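Local coordinates for protein response regulator (Caulobacter vibrioides, PDB 3T0Y) that probably mimics a sigma factor in the general stress response, this sigma-like region binding an anti-sigma factor once the full-length response regulator is phosphorylated, at residues P23-P26 with Y27-R30; A62-S65 with P66-L70; L118-D121 with F122-E126. All blocks are in the same frame, centred on the assembly; numbering follows the deposited sequence.

Interaction 1 of 3, residues P23-P26 with Y27-R30; sequences PHLP and YIRR
H24 meets Y27 and I28 where helix 25-36 begins, within the sigma2-like part of the fold, and the contact is the first turn of that helix drawn in backbone bonds. Two amides share one acceptor, H24 O. I28 N lies 3.1 Å from H24 O and approaches nearly along the C=O axis, with an N-H...O angle of 163°. Y27 N is nearer to H24 O, at 2.8 Å, yet it comes from above the carbonyl plane and its bond is bent to 133°. The i to i+4 series continues with R29 N to L25 O at 3.1 Å and R30 N to P26 O at 3.2 Å. P26 has no N-H to give, and it stands in the first turn, where a helix needs none.

Side chains close in around L25 O: I28 CG2 packs at 3.3 Å and R29 CG at 3.1 Å from this oxygen. Farther out, R29 forms a salt bridge with D43 and R30 one with E107 of the second subunit. R67 and Y71 of helix 66-80 lie against Y27, while the chain of another protein packs on L25 and P26. The Y27 ring is sent back along the chain by its first torsion, CG standing anti to the carbonyl carbon (chi1 -59°), and this brings edge atom CE2 to 3.7 Å from P23 O, in the plane of the ring.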
loop_
_atom_site.group_PDB
_atom_site.type_symbol
_atom_site.label_atom_id
_atom_site.label_comp_id
_atom_site.label_asym_id
_atom_site.label_seq_id
_atom_site.Cartn_x
_atom_site.Cartn_y
_atom_site.Cartn_z
ATOM N N PRO C 23 -11.490 15.478 12.119
ATOM C CA PRO C 23 -12.472 14.473 12.551
ATOM C C PRO C 23 -12.769 13.410 11.484
ATOM O O PRO C 23 -13.413 12.390 11.757
ATOM C CB PRO C 23 -13.721 15.302 12.882
ATOM C CG PRO C 23 -13.496 16.665 12.256
ATOM C CD PRO C 23 -12.026 16.852 12.084
ATOM N N HIS C 24 -12.273 13.639 10.278
ATOM C CA HIS C 24 -12.636 12.791 9.151
ATOM C C HIS C 24 -11.541 11.778 8.825
ATOM O O HIS C 24 -11.762 10.796 8.086
ATOM C CB HIS C 24 -12.999 13.680 7.955
ATOM C CG HIS C 24 -14.169 14.579 8.226
ATOM N ND1 HIS C 24 -15.408 14.095 8.587
ATOM C CD2 HIS C 24 -14.279 15.932 8.223
ATOM C CE1 HIS C 24 -16.232 15.108 8.790
ATOM N NE2 HIS C 24 -15.573 16.232 8.572
ATOM N N LEU C 25 -10.368 12.000 9.418
ATOM C CA LEU C 25 -9.181 11.204 9.092
ATOM C C LEU C 25 -9.345 9.696 9.320
ATOM O O LEU C 25 -8.874 8.910 8.513
ATOM C CB LEU C 25 -7.919 11.755 9.792
ATOM C CG LEU C 25 -7.487 13.185 9.408
ATOM C CD1 LEU C 25 -6.159 13.572 10.057
ATOM C CD2 LEU C 25 -7.413 13.402 7.892
ATOM N N PRO C 26 -10.005 9.280 10.411
ATOM C CA PRO C 26 -10.202 7.830 10.563
ATOM C C PRO C 26 -11.033 7.251 9.420
ATOM O O PRO C 26 -10.883 6.073 9.083
ATOM C CB PRO C 26 -10.986 7.707 11.884
ATOM C CG PRO C 26 -10.722 8.975 12.618
ATOM C CD PRO C 26 -10.541 10.036 11.555
ATOM N N TYR C 27 -11.910 8.062 8.833
ATOM C CA TYR C 27 -12.796 7.562 7.781
ATOM C C TYR C 27 -12.101 7.462 6.434
ATOM O O TYR C 27 -12.192 6.445 5.775
ATOM C CB TYR C 27 -14.070 8.392 7.723
ATOM C CG TYR C 27 -14.756 8.325 9.055
ATOM C CD1 TYR C 27 -15.574 7.248 9.375
ATOM C CD2 TYR C 27 -14.526 9.288 10.025
ATOM C CE1 TYR C 27 -16.176 7.154 10.603
ATOM C CE2 TYR C 27 -15.128 9.205 11.269
ATOM C CZ TYR C 27 -15.954 8.135 11.548
ATOM O OH TYR C 27 -16.556 8.033 12.777
ATOM N N ILE C 28 -11.351 8.490 6.062
ATOM C CA ILE C 28 -10.570 8.420 4.853
ATOM C C ILE C 28 -9.583 7.256 4.959
ATOM O O ILE C 28 -9.262 6.621 3.958
ATOM C CB ILE C 28 -9.881 9.779 4.522
ATOM C CG1 ILE C 28 -9.441 9.828 3.060
ATOM C CG2 ILE C 28 -8.702 10.050 5.432
ATOM C CD1 ILE C 28 -10.551 9.497 2.096
ATOM N N ARG C 29 -9.130 6.921 6.165
ATOM C CA ARG C 29 -8.193 5.799 6.257
ATOM C C ARG C 29 -8.910 4.512 5.959
ATOM O O ARG C 29 -8.338 3.605 5.340
ATOM C CB ARG C 29 -7.545 5.675 7.633
ATOM C CG ARG C 29 -6.678 6.825 8.048
ATOM C CD ARG C 29 -6.043 6.511 9.410
ATOM N NE ARG C 29 -4.941 5.554 9.309
ATOM C CZ ARG C 29 -4.652 4.630 10.221
ATOM N NH1 ARG C 29 -5.404 4.512 11.310
ATOM N NH2 ARG C 29 -3.615 3.813 10.037
ATOM N N ARG C 30 -10.151 4.413 6.431
ATOM C CA ARG C 30 -10.936 3.220 6.172
ATOM C C ARG C 30 -11.116 3.079 4.668
ATOM O O ARG C 30 -10.925 2.007 4.118
ATOM C CB ARG C 30 -12.307 3.273 6.855
ATOM C CG ARG C 30 -13.182 2.060 6.525
ATOM C CD ARG C 30 -14.596 2.210 7.040
ATOM N NE ARG C 30 -15.162 3.473 6.599
ATOM C CZ ARG C 30 -16.276 4.008 7.069
ATOM N NH1 ARG C 30 -16.968 3.390 8.019
ATOM N NH2 ARG C 30 -16.674 5.181 6.607
#

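Interaction 2 of 3, residues A62-S65 with P66-L70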
loop_
_atom_site.group_PDB
_atom_site.type_symbol
_atom_site.label_atom_id
_atom_site.label_comp_id
_atom_site.label_asym_id
_atom_site.label_seq_id
_atom_site.Cartn_x
_atom_site.Cartn_y
_atom_site.Cartn_z
ATOM N N ALA C 62 -15.117 24.706 -1.917
ATOM C CA ALA C 62 -15.917 25.451 -0.946
ATOM C C ALA C 62 -17.405 25.081 -0.981
ATOM O O ALA C 62 -18.135 25.318 -0.019
ATOM C CB ALA C 62 -15.741 26.951 -1.163
ATOM N N ASN C 63 -17.845 24.515 -2.099
ATOM C CA ASN C 63 -19.222 24.058 -2.238
ATOM C C ASN C 63 -19.496 22.699 -1.580
ATOM O O ASN C 63 -20.643 22.266 -1.536
ATOM C CB ASN C 63 -19.613 23.990 -3.714
ATOM C CG ASN C 63 -19.490 25.333 -4.408
ATOM O OD1 ASN C 63 -19.689 26.389 -3.791
ATOM N ND2 ASN C 63 -19.156 25.306 -5.697
ATOM N N LEU C 64 -18.453 22.030 -1.079
ATOM C CA LEU C 64 -18.616 20.701 -0.498
ATOM C C LEU C 64 -18.324 20.719 1.008
ATOM O O LEU C 64 -17.513 21.516 1.465
ATOM C CB LEU C 64 -17.670 19.706 -1.201
ATOM C CG LEU C 64 -17.746 19.671 -2.728
ATOM C CD1 LEU C 64 -16.730 18.692 -3.309
ATOM C CD2 LEU C 64 -19.168 19.324 -3.188
ATOM N N SER C 65 -18.975 19.844 1.772
ATOM C CA SER C 65 -18.608 19.655 3.175
ATOM C C SER C 65 -17.140 19.281 3.257
ATOM O O SER C 65 -16.554 18.835 2.255
ATOM C CB SER C 65 -19.393 18.512 3.788
ATOM O OG SER C 65 -18.799 17.284 3.380
ATOM N N PRO C 66 -16.535 19.461 4.448
ATOM C CA PRO C 66 -15.130 19.098 4.644
ATOM C C PRO C 66 -14.864 17.663 4.252
ATOM O O PRO C 66 -13.934 17.418 3.488
ATOM C CB PRO C 66 -14.926 19.318 6.146
ATOM C CG PRO C 66 -15.832 20.513 6.429
ATOM C CD PRO C 66 -17.055 20.263 5.579
ATOM N N ARG C 67 -15.687 16.735 4.734
ATOM C CA ARG C 67 -15.500 15.331 4.405
ATOM C C ARG C 67 -15.575 15.063 2.885
ATOM O O ARG C 67 -14.722 14.371 2.326
ATOM C CB ARG C 67 -16.497 14.450 5.170
ATOM C CG ARG C 67 -16.187 12.971 5.111
ATOM C CD ARG C 67 -17.308 12.169 5.743
ATOM N NE ARG C 67 -17.447 10.854 5.112
ATOM C CZ ARG C 67 -17.551 9.698 5.768
ATOM N NH1 ARG C 67 -17.542 9.701 7.104
ATOM N NH2 ARG C 67 -17.672 8.540 5.092
ATOM N N VAL C 68 -16.577 15.609 2.219
ATOM C CA VAL C 68 -16.756 15.333 0.795
ATOM C C VAL C 68 -15.583 15.908 -0.005
ATOM O O VAL C 68 -15.037 15.244 -0.889
ATOM C CB VAL C 68 -18.121 15.840 0.281
ATOM C CG1 VAL C 68 -18.196 15.829 -1.241
ATOM C CG2 VAL C 68 -19.263 15.011 0.877
ATOM N N ALA C 69 -15.176 17.124 0.337
ATOM C CA ALA C 69 -14.080 17.795 -0.350
ATOM C C ALA C 69 -12.758 17.066 -0.129
ATOM O O ALA C 69 -11.911 17.019 -1.009
ATOM C CB ALA C 69 -13.984 19.271 0.110
ATOM N N LEU C 70 -12.596 16.471 1.044
ATOM C CA LEU C 70 -11.405 15.690 1.348
ATOM C C LEU C 70 -11.311 14.436 0.459
ATOM O O LEU C 70 -10.274 14.167 -0.147
ATOM C CB LEU C 70 -11.421 15.259 2.814
ATOM C CG LEU C 70 -10.302 14.309 3.234
ATOM C CD1 LEU C 70 -8.922 14.953 3.042
ATOM C CD2 LEU C 70 -10.485 13.802 4.668
#
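S65 caps the N terminus of helix 66-80 by accepting, through OG, the amide hydrogen of V68. The bond from V68 N to S65 OG is 3.0 Å long and almost straight at 168°, which is the geometric evidence for an N-cap. OG is brought to V68 N by a first torsion that places it between the backbone N and the carbonyl carbon (chi1 79°). A second grip comes from the backbone of the same residue: A69 N donates to S65 O at 2.9 Å, with an angle of 167°, so both oxygens of the cap residue hold amides of the first turn.

Just inside these bonds the contact is apolar and closely packed at normal van der Waals distance. L64 precedes the cap and A69 is the fourth residue after it, and their CB atoms stand 3.9 Å apart, the pairing of a hydrophobic staple. L64 also crosses V68 at about a right angle, with CD1 3.8 Å from V68 CG1. The two methyls of V68 therefore divide the work, CG1 resting on the leucine and CG2 lying 3.4 Å from S65 OG. Tightest is the S65-P66 junction, where S65 CB and P66 CD are 3.4 Å apart.

The other side is loose: S65 is exposed in the assembly, and the loop residues before L64 do not touch 66-70. R67 leads to the second subunit, forming a salt bridge with its E107. That subunit also meets the packed side, with Q116 against L64 and F109 against V68. Within its own chain, the turn joins the loop after helix 39-54 to helix 66-80: A69 touches L60 of that loop, and L70 packs on I28 of helix 25-36.

Interaction 3 of 3, residues L118-D121 with F122-E126; sequences LDCD and FGEVE
D121 and E124 form an N-terminal helix cap, a local contact at the start of helix 122-140, just after the short turn that follows helix 111-118. E124 N donates to D121 OD1 at 3.0 Å with an angle of 168°, and the N-H meets that oxygen almost head-on. A chi1 of 73° tucks CG over the D121 backbone and turns the carboxylate forward over the first turn. The negative group thus faces the amide end of the helix, where the helix dipole would probably stabilise it.

The backbone adds less at this point: V125 N reaches D121 O only through a weak bond of 3.3 Å. Regular helical bonding is under way one residue later, where E126 N donates to F122 O at 3.1 Å.

Beneath the cap runs a second, apolar link. C120 and V125 occupy the N' and N4 positions of a hydrophobic staple, and C120 SG lies 3.3 Å from V125 CG2. This separation is shorter than normal sulfur-carbon contact, so its exact value is doubtful. The aliphatic part of E124 flanks the same sulfur, its CG 3.8 Å from C120 SG, before the chain bends at chi2 and carries OE1 to a salt bridge with R127.

V125 also packs on A115 and F122 on P111, both of helix 111-118, while L118 faces helix 95-106. D119, with positive phi, is the C-prime residue of a Schellman motif, C120 N bonding to A115 O and D119 N to Q116 O. A helix stopped in this way, a three-residue link and a capped second helix are consistent with the helix-turn-helix of a sigma4-like domain.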
loop_
_atom_site.group_PDB
_atom_site.type_symbol
_atom_site.label_atom_id
_atom_site.label_comp_id
_atom_site.label_asym_id
_atom_site.label_seq_id
_atom_site.Cartn_x
_atom_site.Cartn_y
_atom_site.Cartn_z
ATOM N N LEU C 118 7.594 -15.361 0.555
ATOM C CA LEU C 118 6.194 -15.065 0.808
ATOM C C LEU C 118 5.489 -16.228 1.497
ATOM O O LEU C 118 4.333 -16.111 1.889
ATOM C CB LEU C 118 5.482 -14.712 -0.490
ATOM C CG LEU C 118 6.099 -13.548 -1.256
ATOM C CD1 LEU C 118 5.287 -13.250 -2.475
ATOM C CD2 LEU C 118 6.176 -12.321 -0.369
ATOM N N ASP C 119 6.191 -17.346 1.662
ATOM C CA ASP C 119 5.622 -18.477 2.378
ATOM C C ASP C 119 4.286 -18.883 1.762
ATOM O O ASP C 119 3.266 -18.971 2.448
ATOM C CB ASP C 119 5.428 -18.116 3.856
ATOM C CG ASP C 119 4.967 -19.297 4.685
ATOM O OD1 ASP C 119 5.206 -20.445 4.263
ATOM O OD2 ASP C 119 4.358 -19.076 5.751
ATOM N N CYS C 120 4.295 -19.129 0.460
ATOM C CA CYS C 120 3.085 -19.502 -0.237
ATOM C C CYS C 120 3.543 -20.444 -1.338
ATOM O O CYS C 120 4.741 -20.556 -1.595
ATOM C CB CYS C 120 2.439 -18.270 -0.854
ATOM S SG CYS C 120 3.390 -17.635 -2.264
ATOM N N ASP C 121 2.617 -21.124 -1.994
ATOM C CA ASP C 121 3.029 -22.065 -3.031
ATOM C C ASP C 121 3.402 -21.354 -4.345
ATOM O O ASP C 121 3.226 -20.146 -4.479
ATOM C CB ASP C 121 1.998 -23.182 -3.211
ATOM C CG ASP C 121 0.744 -22.719 -3.912
ATOM O OD1 ASP C 121 0.845 -22.039 -4.961
ATOM O OD2 ASP C 121 -0.349 -23.058 -3.418
ATOM N N PHE C 122 3.954 -22.099 -5.290
ATOM C CA PHE C 122 4.565 -21.495 -6.467
ATOM C C PHE C 122 3.537 -20.890 -7.399
ATOM O O PHE C 122 3.764 -19.829 -7.970
ATOM C CB PHE C 122 5.409 -22.530 -7.237
ATOM C CG PHE C 122 6.049 -21.977 -8.464
ATOM C CD1 PHE C 122 7.178 -21.177 -8.375
ATOM C CD2 PHE C 122 5.507 -22.225 -9.714
ATOM C CE1 PHE C 122 7.765 -20.648 -9.520
ATOM C CE2 PHE C 122 6.085 -21.688 -10.858
ATOM C CZ PHE C 122 7.206 -20.899 -10.760
ATOM N N GLY C 123 2.416 -21.583 -7.584
ATOM C CA GLY C 123 1.386 -21.118 -8.503
ATOM C C GLY C 123 0.833 -19.788 -8.043
ATOM O O GLY C 123 0.574 -18.895 -8.850
ATOM N N GLU C 124 0.674 -19.655 -6.729
ATOM C CA GLU C 124 0.227 -18.402 -6.131
ATOM C C GLU C 124 1.207 -17.289 -6.515
ATOM O O GLU C 124 0.802 -16.192 -6.895
ATOM C CB GLU C 124 0.130 -18.553 -4.609
ATOM C CG GLU C 124 -0.092 -17.269 -3.827
ATOM C CD GLU C 124 -1.486 -16.665 -4.012
ATOM O OE1 GLU C 124 -2.187 -17.037 -4.984
ATOM O OE2 GLU C 124 -1.878 -15.803 -3.182
ATOM N N VAL C 125 2.503 -17.581 -6.448
ATOM C CA VAL C 125 3.500 -16.581 -6.818
ATOM C C VAL C 125 3.419 -16.136 -8.282
ATOM O O VAL C 125 3.528 -14.945 -8.563
ATOM C CB VAL C 125 4.936 -17.058 -6.519
ATOM C CG1 VAL C 125 5.952 -16.164 -7.240
ATOM C CG2 VAL C 125 5.165 -17.035 -5.037
ATOM N N GLU C 126 3.253 -17.069 -9.225
ATOM C CA GLU C 126 3.134 -16.692 -10.634
ATOM C C GLU C 126 1.822 -15.937 -10.865
ATOM O O GLU C 126 1.755 -15.025 -11.673
ATOM C CB GLU C 126 3.234 -17.912 -11.561
ATOM C CG GLU C 126 4.601 -18.632 -11.550
ATOM C CD GLU C 126 5.715 -17.855 -12.267
ATOM O OE1 GLU C 126 6.182 -16.830 -11.729
ATOM O OE2 GLU C 126 6.140 -18.282 -13.366
#

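From the N terminus, the three contacts come in series; none nests in or crosses another, and none encloses a loop, since each joins adjacent residues where a helix starts. Interaction 1 opens helix 25-36 and interaction 2 opens helix 66-80. Their centres are about 14 Å apart, and they touch where R67 packs against Y27 and H24, tying the two helix starts together within the sigma2-like part. Interaction 3 belongs to the C-terminal, probably sigma4-like part, its centre about 43 Å from that of interaction 2 and on the opposite side of the chain's centre. All three also touch the second subunit, whose E107 bridges R30 of interaction 1 and R67 of interaction 2.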